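Sugar ABC transporter, sugar-binding protein (Streptococcus pneumoniae, PDB 2HEU) probably captures a sugar, perhaps raffinose or a related oligosaccharide, outside the cell and delivers it to an ABC importer. Local coordinates at residues N127-L141 against L252-I264. Residues are numbered along the deposited sequence; the frame is centred on the assembly and turned at random.
Sequences NAYGIYYNKDKFEEL and LMTPNGSWAITAI
Tyr-132 reaches from strand 129-134 to the turn from Gly-257 to Ala-260 that leads into helix 260-264, where its hydroxyl donates to Gly-257 O at 2.7 Å. That carbonyl also accepts from Ala-260 N, which closes a type I turn, and the two donors come from opposite faces of the carbonyl plane. Ile-264 CD1 sits over one face of the tyrosine ring, 4.0 Å from its centroid, a CH-pi contact; Thr-254 O and Gly-257 O lie at the ring's edge. With CG anti to the carbonyl carbon (chi1 -70°), the ring is placed against Ala-260, Ile-261 and Ile-264.

On the other face of the sheet, Ile-131 puts CD1 on Pro-255 CB (3.7 Å) and CG2 on Met-253 CB. Met-253 SD then meets the edge of the Phe-138 ring, 4.0 Å from CZ, a Met-aromatic contact, while Tyr-133 CD2 lies over that ring's centre. Next to Met-253, Leu-252 reaches helix 135-141, laying CD2 against Lys-137 CB and CG and CD1 against Leu-141 CD1.

Paired backbone bonds at Gly-130/Asn-256 and Tyr-132/Thr-254 fix the register. Beyond them Ser-258 OG accepts from Ala-128 N (3.0 Å), and Ala-128 O takes Ser-258 N. Helix 149-161 packs on Ile-131, Phe-138 and Met-253, and strand 273-276 flanks the other side of strand 129-134. This is an antiparallel sheet with helices on both faces, within one lobe of a two-lobed periplasmic-binding-protein fold.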
ATOM      1  N   ASN A 127      -0.279   3.736  -1.013  1.00  9.46           N
ATOM      2  CA  ASN A 127       0.276   2.813  -1.937  1.00 10.04           C
ATOM      3  C   ASN A 127      -0.803   2.013  -2.687  1.00  9.48           C
ATOM      4  O   ASN A 127      -1.969   2.102  -2.378  1.00  9.27           O
ATOM      5  CB  ASN A 127       1.372   1.949  -1.276  1.00 10.38           C
ATOM      6  CG  ASN A 127       0.915   1.253  -0.049  1.00 11.18           C
ATOM      7  OD1 ASN A 127      -0.181   0.704   0.035  1.00 11.59           O
ATOM      8  ND2 ASN A 127       1.727   1.285   0.949  1.00 20.60           N
ATOM      9  N   ALA A 128      -0.339   1.270  -3.688  1.00  9.17           N
ATOM     10  CA  ALA A 128      -1.163   0.411  -4.518  1.00  9.07           C
ATOM     11  C   ALA A 128      -0.332  -0.797  -4.896  1.00  8.66           C
ATOM     12  O   ALA A 128       0.883  -0.846  -4.611  1.00  9.07           O
ATOM     13  CB  ALA A 128      -1.715   1.150  -5.701  1.00  9.85           C
ATOM     14  N   TYR A 129      -0.947  -1.747  -5.572  1.00  8.29           N
ATOM     15  CA  TYR A 129      -0.265  -2.978  -5.966  1.00  7.93           C
ATOM     16  C   TYR A 129      -0.757  -3.458  -7.284  1.00  8.06           C
ATOM     17  O   TYR A 129      -1.952  -3.371  -7.617  1.00  9.59           O
ATOM     18  CB  TYR A 129      -0.531  -4.050  -4.885  1.00  9.12           C
ATOM     19  CG  TYR A 129       0.279  -5.319  -5.065  1.00  8.59           C
ATOM     20  CD1 TYR A 129       1.437  -5.522  -4.332  1.00  8.51           C
ATOM     21  CD2 TYR A 129      -0.094  -6.294  -5.960  1.00  8.77           C
ATOM     22  CE1 TYR A 129       2.233  -6.700  -4.499  1.00  8.35           C
ATOM     23  CE2 TYR A 129       0.618  -7.449  -6.143  1.00  8.02           C
ATOM     24  CZ  TYR A 129       1.794  -7.674  -5.400  1.00  7.60           C
ATOM     25  OH  TYR A 129       2.452  -8.843  -5.562  1.00  8.36           O
ATOM     26  N   GLY A 130       0.118  -4.004  -8.086  1.00  7.67           N
ATOM     27  CA  GLY A 130      -0.298  -4.594  -9.360  1.00  8.74           C
ATOM     28  C   GLY A 130       0.893  -5.233 -10.069  1.00  8.22           C
ATOM     29  O   GLY A 130       1.838  -5.683  -9.433  1.00  8.44           O
ATOM     30  N   ILE A 131       0.796  -5.250 -11.413  1.00  7.70           N
ATOM     31  CA  ILE A 131       1.791  -5.928 -12.201  1.00  8.14           C
ATOM     32  C   ILE A 131       2.549  -4.876 -13.022  1.00  7.86           C
ATOM     33  O   ILE A 131       1.962  -4.158 -13.830  1.00  8.81           O
ATOM     34  CB  ILE A 131       1.225  -6.980 -13.185  1.00  8.02           C
ATOM     35  CG1 ILE A 131       0.229  -7.918 -12.450  1.00  8.28           C
ATOM     36  CG2 ILE A 131       2.306  -7.733 -13.835  1.00  8.82           C
ATOM     37  CD1 ILE A 131       0.827  -8.745 -11.338  1.00  8.90           C
ATOM     38  N   TYR A 132       3.870  -4.770 -12.775  1.00  8.36           N
ATOM     39  CA  TYR A 132       4.752  -3.973 -13.702  1.00  8.24           C
ATOM     40  C   TYR A 132       4.970  -4.753 -14.931  1.00  8.31           C
ATOM     41  O   TYR A 132       5.149  -5.983 -14.904  1.00  8.51           O
ATOM     42  CB  TYR A 132       6.116  -3.729 -13.001  1.00  8.51           C
ATOM     43  CG  TYR A 132       6.012  -2.777 -11.840  1.00  8.42           C
ATOM     44  CD1 TYR A 132       6.202  -1.409 -12.057  1.00  9.56           C
ATOM     45  CD2 TYR A 132       5.694  -3.182 -10.581  1.00  8.78           C
ATOM     46  CE1 TYR A 132       6.121  -0.501 -11.011  1.00  8.92           C
ATOM     47  CE2 TYR A 132       5.595  -2.287  -9.547  1.00  8.81           C
ATOM     48  CZ  TYR A 132       5.815  -0.926  -9.778  1.00  8.42           C
ATOM     49  OH  TYR A 132       5.741   0.001  -8.758  1.00  9.21           O
ATOM     50  N   TYR A 133       4.974  -4.041 -16.088  1.00  8.33           N
ATOM     51  CA  TYR A 133       5.253  -4.733 -17.341  1.00  8.43           C
ATOM     52  C   TYR A 133       6.042  -3.835 -18.246  1.00  9.05           C
ATOM     53  O   TYR A 133       6.105  -2.584 -18.129  1.00  9.85           O
ATOM     54  CB  TYR A 133       3.946  -5.191 -18.041  1.00  9.36           C
ATOM     55  CG  TYR A 133       3.085  -4.108 -18.685  1.00  9.82           C
ATOM     56  CD1 TYR A 133       2.275  -3.269 -17.940  1.00 10.48           C
ATOM     57  CD2 TYR A 133       3.104  -3.964 -20.061  1.00 10.77           C
ATOM     58  CE1 TYR A 133       1.504  -2.319 -18.541  1.00 12.00           C
ATOM     59  CE2 TYR A 133       2.336  -2.966 -20.669  1.00 12.59           C
ATOM     60  CZ  TYR A 133       1.525  -2.161 -19.903  1.00 12.59           C
ATOM     61  OH  TYR A 133       0.770  -1.201 -20.512  1.00 16.05           O
ATOM     62  N   ASN A 134       6.704  -4.477 -19.208  1.00  9.38           N
ATOM     63  CA  ASN A 134       7.555  -3.819 -20.188  1.00  9.51           C
ATOM     64  C   ASN A 134       6.735  -3.475 -21.438  1.00 10.15           C
ATOM     65  O   ASN A 134       6.416  -4.369 -22.224  1.00 10.41           O
ATOM     66  CB  ASN A 134       8.690  -4.764 -20.516  1.00  9.68           C
ATOM     67  CG  ASN A 134       9.761  -4.257 -21.448  1.00 10.25           C
ATOM     68  OD1 ASN A 134      10.996  -4.598 -21.206  1.00 13.15           O
ATOM     69  ND2 ASN A 134       9.427  -3.507 -22.405  1.00  9.85           N
ATOM     70  N   LYS A 135       6.402  -2.179 -21.581  1.00 11.19           N
ATOM     71  CA  LYS A 135       5.549  -1.800 -22.708  1.00 12.00           C
ATOM     72  C   LYS A 135       6.187  -2.100 -24.027  1.00 12.85           C
ATOM     73  O   LYS A 135       5.532  -2.499 -25.021  1.00 14.34           O
ATOM     74  CB  LYS A 135       5.183  -0.321 -22.642  1.00 12.55           C
ATOM     75  CG  LYS A 135       4.361   0.104 -21.485  1.00 13.96           C
ATOM     76  CD  LYS A 135       4.045   1.621 -21.529  1.00 17.08           C
ATOM     77  CE  LYS A 135       3.089   2.101 -20.535  1.00 17.87           C
ATOM     78  NZ  LYS A 135       2.897   3.577 -20.613  1.00 26.02           N
ATOM     79  N   ASP A 136       7.497  -1.860 -24.139  1.00 13.43           N
ATOM     80  CA  ASP A 136       8.237  -2.036 -25.393  1.00 14.44           C
ATOM     81  C   ASP A 136       8.169  -3.447 -25.842  1.00 14.10           C
ATOM     82  O   ASP A 136       7.894  -3.748 -27.017  1.00 15.92           O
ATOM     83  CB  ASP A 136       9.714  -1.623 -25.290  1.00 14.31           C
ATOM     84  CG  ASP A 136       9.947  -0.166 -24.965  1.00 16.47           C
ATOM     85  OD1 ASP A 136       9.162   0.467 -24.274  1.00 18.13           O
ATOM     86  OD2 ASP A 136      11.060   0.309 -25.306  1.00 20.62           O
ATOM     87  N   LYS A 137       8.416  -4.394 -24.940  1.00 13.64           N
ATOM     88  CA  LYS A 137       8.363  -5.802 -25.264  1.00 14.50           C
ATOM     89  C   LYS A 137       6.969  -6.254 -25.550  1.00 13.82           C
ATOM     90  O   LYS A 137       6.772  -7.088 -26.472  1.00 15.50           O
ATOM     91  CB  LYS A 137       9.024  -6.679 -24.194  1.00 14.42           C
ATOM     92  CG  LYS A 137      10.505  -6.534 -24.169  1.00 16.08           C
ATOM     93  CD  LYS A 137      11.186  -6.939 -25.474  1.00 28.55           C
ATOM     94  CE  LYS A 137      11.355  -8.347 -25.648  1.00 32.79           C
ATOM     95  NZ  LYS A 137      12.377  -8.582 -26.768  1.00 36.14           N
ATOM     96  N   PHE A 138       5.994  -5.816 -24.812  1.00 14.06           N
ATOM     97  CA  PHE A 138       4.631  -6.189 -25.160  1.00 15.27           C
ATOM     98  C   PHE A 138       4.328  -5.708 -26.608  1.00 15.44           C
ATOM     99  O   PHE A 138       3.651  -6.408 -27.356  1.00 17.53           O
ATOM    100  CB  PHE A 138       3.576  -5.578 -24.182  1.00 14.74           C
ATOM    101  CG  PHE A 138       3.322  -6.381 -22.935  1.00 12.96           C
ATOM    102  CD1 PHE A 138       4.339  -6.974 -22.221  1.00 12.55           C
ATOM    103  CD2 PHE A 138       2.036  -6.570 -22.482  1.00 12.65           C
ATOM    104  CE1 PHE A 138       4.073  -7.686 -21.062  1.00 11.57           C
ATOM    105  CE2 PHE A 138       1.764  -7.310 -21.312  1.00 12.96           C
ATOM    106  CZ  PHE A 138       2.816  -7.888 -20.633  1.00 12.83           C
ATOM    107  N   GLU A 139       4.684  -4.499 -26.930  1.00 16.18           N
ATOM    108  CA  GLU A 139       4.407  -3.985 -28.312  1.00 17.33           C
ATOM    109  C   GLU A 139       5.130  -4.841 -29.318  1.00 19.09           C
ATOM    110  O   GLU A 139       4.545  -5.242 -30.361  1.00 21.32           O
ATOM    111  CB  GLU A 139       4.770  -2.512 -28.371  1.00 19.43           C
ATOM    112  CG  GLU A 139       4.278  -1.872 -29.628  1.00 26.20           C
ATOM    113  CD  GLU A 139       4.739  -0.460 -29.778  1.00 34.81           C
ATOM    114  OE1 GLU A 139       5.831  -0.130 -29.247  1.00 41.34           O
ATOM    115  OE2 GLU A 139       4.038   0.304 -30.497  1.00 38.99           O
ATOM    116  N   GLU A 140       6.372  -5.230 -29.080  0.50 18.30           N
ATOM    117  CA  GLU A 140       7.203  -6.000 -30.092  0.50 18.83           C
ATOM    118  C   GLU A 140       6.638  -7.382 -30.267  0.50 19.49           C
ATOM    119  O   GLU A 140       6.842  -8.030 -31.338  0.50 20.12           O
ATOM    120  CB  GLU A 140       8.675  -6.147 -29.617  0.50 20.04           C
ATOM    121  CG  GLU A 140       9.633  -7.115 -30.513  0.50 19.92           C
ATOM    122  CD  GLU A 140      10.933  -7.490 -29.825  0.50 24.13           C
ATOM    123  OE1 GLU A 140      11.124  -7.108 -28.674  0.50 24.53           O
ATOM    124  OE2 GLU A 140      11.781  -8.158 -30.430  0.50 26.28           O
ATOM    125  N   LEU A 141       5.983  -7.849 -29.209  1.00 18.50           N
ATOM    126  CA  LEU A 141       5.429  -9.235 -29.242  1.00 18.27           C
ATOM    127  C   LEU A 141       3.962  -9.287 -29.546  1.00 17.30           C
ATOM    128  O   LEU A 141       3.384 -10.348 -29.653  1.00 19.90           O
ATOM    129  CB  LEU A 141       5.758  -9.980 -27.947  1.00 18.27           C
ATOM    130  CG  LEU A 141       7.228 -10.200 -27.651  1.00 21.95           C
ATOM    131  CD1 LEU A 141       7.279 -10.667 -26.223  1.00 26.20           C
ATOM    132  CD2 LEU A 141       7.773 -11.194 -28.629  1.00 28.31           C
ATOM    133  N   LEU A 252       9.476  -9.963 -18.313  1.00  8.55           N
ATOM    134  CA  LEU A 252       8.580  -8.973 -18.865  1.00  8.40           C
ATOM    135  C   LEU A 252       7.674  -8.320 -17.840  1.00  8.51           C
ATOM    136  O   LEU A 252       7.120  -7.232 -18.166  1.00  9.10           O
ATOM    137  CB  LEU A 252       7.749  -9.537 -19.985  1.00  9.59           C
ATOM    138  CG  LEU A 252       8.600  -9.969 -21.244  1.00 14.70           C
ATOM    139  CD1 LEU A 252       7.636 -10.229 -22.404  1.00 15.29           C
ATOM    140  CD2 LEU A 252       9.775  -9.125 -21.580  1.00 17.46           C
ATOM    141  N   MET A 253       7.508  -8.921 -16.682  1.00  8.16           N
ATOM    142  CA  MET A 253       6.583  -8.486 -15.651  1.00  8.28           C
ATOM    143  C   MET A 253       7.120  -8.792 -14.282  1.00  8.15           C
ATOM    144  O   MET A 253       7.885  -9.749 -14.072  1.00  8.46           O
ATOM    145  CB  MET A 253       5.228  -9.233 -15.776  1.00  8.24           C
ATOM    146  CG  MET A 253       4.447  -8.911 -17.024  1.00  9.36           C
ATOM    147  SD  MET A 253       2.884  -9.816 -17.159  1.00  9.36           S
ATOM    148  CE  MET A 253       3.533 -11.458 -17.574  1.00 10.96           C
ATOM    149  N   THR A 254       6.656  -8.037 -13.288  1.00  8.03           N
ATOM    150  CA  THR A 254       6.844  -8.448 -11.892  1.00  8.23           C
ATOM    151  C   THR A 254       5.742  -7.926 -11.059  1.00  7.67           C
ATOM    152  O   THR A 254       5.348  -6.762 -11.217  1.00  8.35           O
ATOM    153  CB  THR A 254       8.264  -8.040 -11.359  1.00  8.70           C
ATOM    154  OG1 THR A 254       8.519  -8.729 -10.134  1.00  9.45           O
ATOM    155  CG2 THR A 254       8.472  -6.577 -11.171  1.00  9.21           C
ATOM    156  N   PRO A 255       5.160  -8.721 -10.147  1.00  8.18           N
ATOM    157  CA  PRO A 255       4.075  -8.245  -9.272  1.00  7.98           C
ATOM    158  C   PRO A 255       4.658  -7.546  -8.092  1.00  8.45           C
ATOM    159  O   PRO A 255       5.484  -8.099  -7.351  1.00  9.00           O
ATOM    160  CB  PRO A 255       3.382  -9.576  -8.860  1.00  8.74           C
ATOM    161  CG  PRO A 255       4.537 -10.577  -8.834  1.00  9.28           C
ATOM    162  CD  PRO A 255       5.424 -10.181  -9.969  1.00  8.97           C
ATOM    163  N   ASN A 256       4.230  -6.318  -7.851  1.00  8.10           N
ATOM    164  CA  ASN A 256       4.783  -5.614  -6.654  1.00  8.35           C
ATOM    165  C   ASN A 256       3.943  -4.334  -6.402  1.00  8.54           C
ATOM    166  O   ASN A 256       2.981  -4.021  -7.136  1.00  8.67           O
ATOM    167  CB  ASN A 256       6.278  -5.314  -6.849  1.00  8.85           C
ATOM    168  CG  ASN A 256       7.059  -5.544  -5.571  1.00  9.01           C
ATOM    169  OD1 ASN A 256       7.954  -6.477  -5.534  1.00 11.96           O
ATOM    170  ND2 ASN A 256       6.785  -4.844  -4.554  1.00  9.20           N
ATOM    171  N   GLY A 257       4.334  -3.655  -5.340  1.00  8.62           N
ATOM    172  CA  GLY A 257       3.643  -2.431  -4.980  1.00  8.89           C
ATOM    173  C   GLY A 257       4.149  -1.250  -5.747  1.00  8.90           C
ATOM    174  O   GLY A 257       5.195  -1.258  -6.408  1.00  9.45           O
ATOM    175  N   SER A 258       3.408  -0.137  -5.591  1.00  9.25           N
ATOM    176  CA  SER A 258       3.775   1.154  -6.186  1.00  9.91           C
ATOM    177  C   SER A 258       5.113   1.674  -5.735  1.00  9.70           C
ATOM    178  O   SER A 258       5.720   2.483  -6.422  1.00 11.47           O
ATOM    179  CB  SER A 258       2.649   2.171  -5.811  1.00 10.98           C
ATOM    180  OG  SER A 258       2.368   2.202  -4.434  1.00 10.49           O
ATOM    181  N   TRP A 259       5.550   1.218  -4.552  1.00  9.49           N
ATOM    182  CA  TRP A 259       6.834   1.614  -4.006  1.00 11.47           C
ATOM    183  C   TRP A 259       7.989   1.203  -4.941  1.00 10.92           C
ATOM    184  O   TRP A 259       9.075   1.785  -4.904  1.00 14.33           O
ATOM    185  CB  TRP A 259       7.068   1.010  -2.621  1.00 11.61           C
ATOM    186  CG  TRP A 259       6.838  -0.451  -2.539  1.00 10.74           C
ATOM    187  CD1 TRP A 259       7.685  -1.449  -2.917  1.00 12.08           C
ATOM    188  CD2 TRP A 259       5.633  -1.125  -2.095  1.00 11.04           C
ATOM    189  NE1 TRP A 259       7.097  -2.694  -2.712  1.00 11.84           N
ATOM    190  CE2 TRP A 259       5.845  -2.509  -2.228  1.00 11.78           C
ATOM    191  CE3 TRP A 259       4.391  -0.672  -1.621  1.00 12.55           C
ATOM    192  CZ2 TRP A 259       4.849  -3.445  -1.877  1.00 13.14           C
ATOM    193  CZ3 TRP A 259       3.403  -1.595  -1.280  1.00 12.63           C
ATOM    194  CH2 TRP A 259       3.667  -2.952  -1.376  1.00 14.09           C
ATOM    195  N   ALA A 260       7.811   0.174  -5.762  1.00 10.26           N
ATOM    196  CA  ALA A 260       8.904  -0.429  -6.504  1.00 10.83           C
ATOM    197  C   ALA A 260       9.433   0.463  -7.631  1.00 10.63           C
ATOM    198  O   ALA A 260      10.563   0.290  -8.051  1.00 10.68           O
ATOM    199  CB  ALA A 260       8.513  -1.801  -7.067  1.00 10.81           C
ATOM    200  N   ILE A 261       8.613   1.375  -8.132  1.00 10.85           N
ATOM    201  CA  ILE A 261       9.033   2.158  -9.303  1.00 10.02           C
ATOM    202  C   ILE A 261      10.332   2.942  -9.011  1.00 10.72           C
ATOM    203  O   ILE A 261      11.175   3.075  -9.908  1.00 10.25           O
ATOM    204  CB  ILE A 261       7.921   3.092  -9.809  1.00 10.77           C
ATOM    205  CG1 ILE A 261       8.281   3.703 -11.155  1.00 12.13           C
ATOM    206  CG2 ILE A 261       7.499   4.123  -8.784  1.00 12.04           C
ATOM    207  CD1 ILE A 261       8.644   2.728 -12.278  1.00 13.60           C
ATOM    208  N   THR A 262      10.515   3.405  -7.805  1.00 12.17           N
ATOM    209  CA  THR A 262      11.687   4.160  -7.453  1.00 14.43           C
ATOM    210  C   THR A 262      12.945   3.313  -7.648  1.00 12.83           C
ATOM    211  O   THR A 262      13.952   3.718  -8.312  1.00 14.29           O
ATOM    212  CB  THR A 262      11.537   4.530  -5.967  1.00 16.65           C
ATOM    213  OG1 THR A 262      10.220   5.148  -5.724  1.00 20.79           O
ATOM    214  CG2 THR A 262      12.645   5.472  -5.548  1.00 25.66           C
ATOM    215  N   ALA A 263      12.897   2.067  -7.126  1.00 12.05           N
ATOM    216  CA  ALA A 263      13.995   1.140  -7.264  1.00 11.51           C
ATOM    217  C   ALA A 263      14.240   0.785  -8.716  1.00 10.24           C
ATOM    218  O   ALA A 263      15.392   0.648  -9.166  1.00 10.69           O
ATOM    219  CB  ALA A 263      13.779  -0.094  -6.416  1.00 12.93           C
ATOM    220  N   ILE A 264      13.175   0.534  -9.481  1.00  9.44           N
ATOM    221  CA  ILE A 264      13.320   0.183 -10.882  1.00  9.06           C
ATOM    222  C   ILE A 264      14.028   1.352 -11.615  1.00  9.90           C
ATOM    223  O   ILE A 264      14.958   1.087 -12.411  1.00  9.91           O
ATOM    224  CB  ILE A 264      11.933  -0.110 -11.535  1.00  9.35           C
ATOM    225  CG1 ILE A 264      11.326  -1.364 -10.872  1.00  9.78           C
ATOM    226  CG2 ILE A 264      12.117  -0.292 -13.030  1.00 11.38           C
ATOM    227  CD1 ILE A 264       9.861  -1.501 -11.180  1.00 11.15           C
TER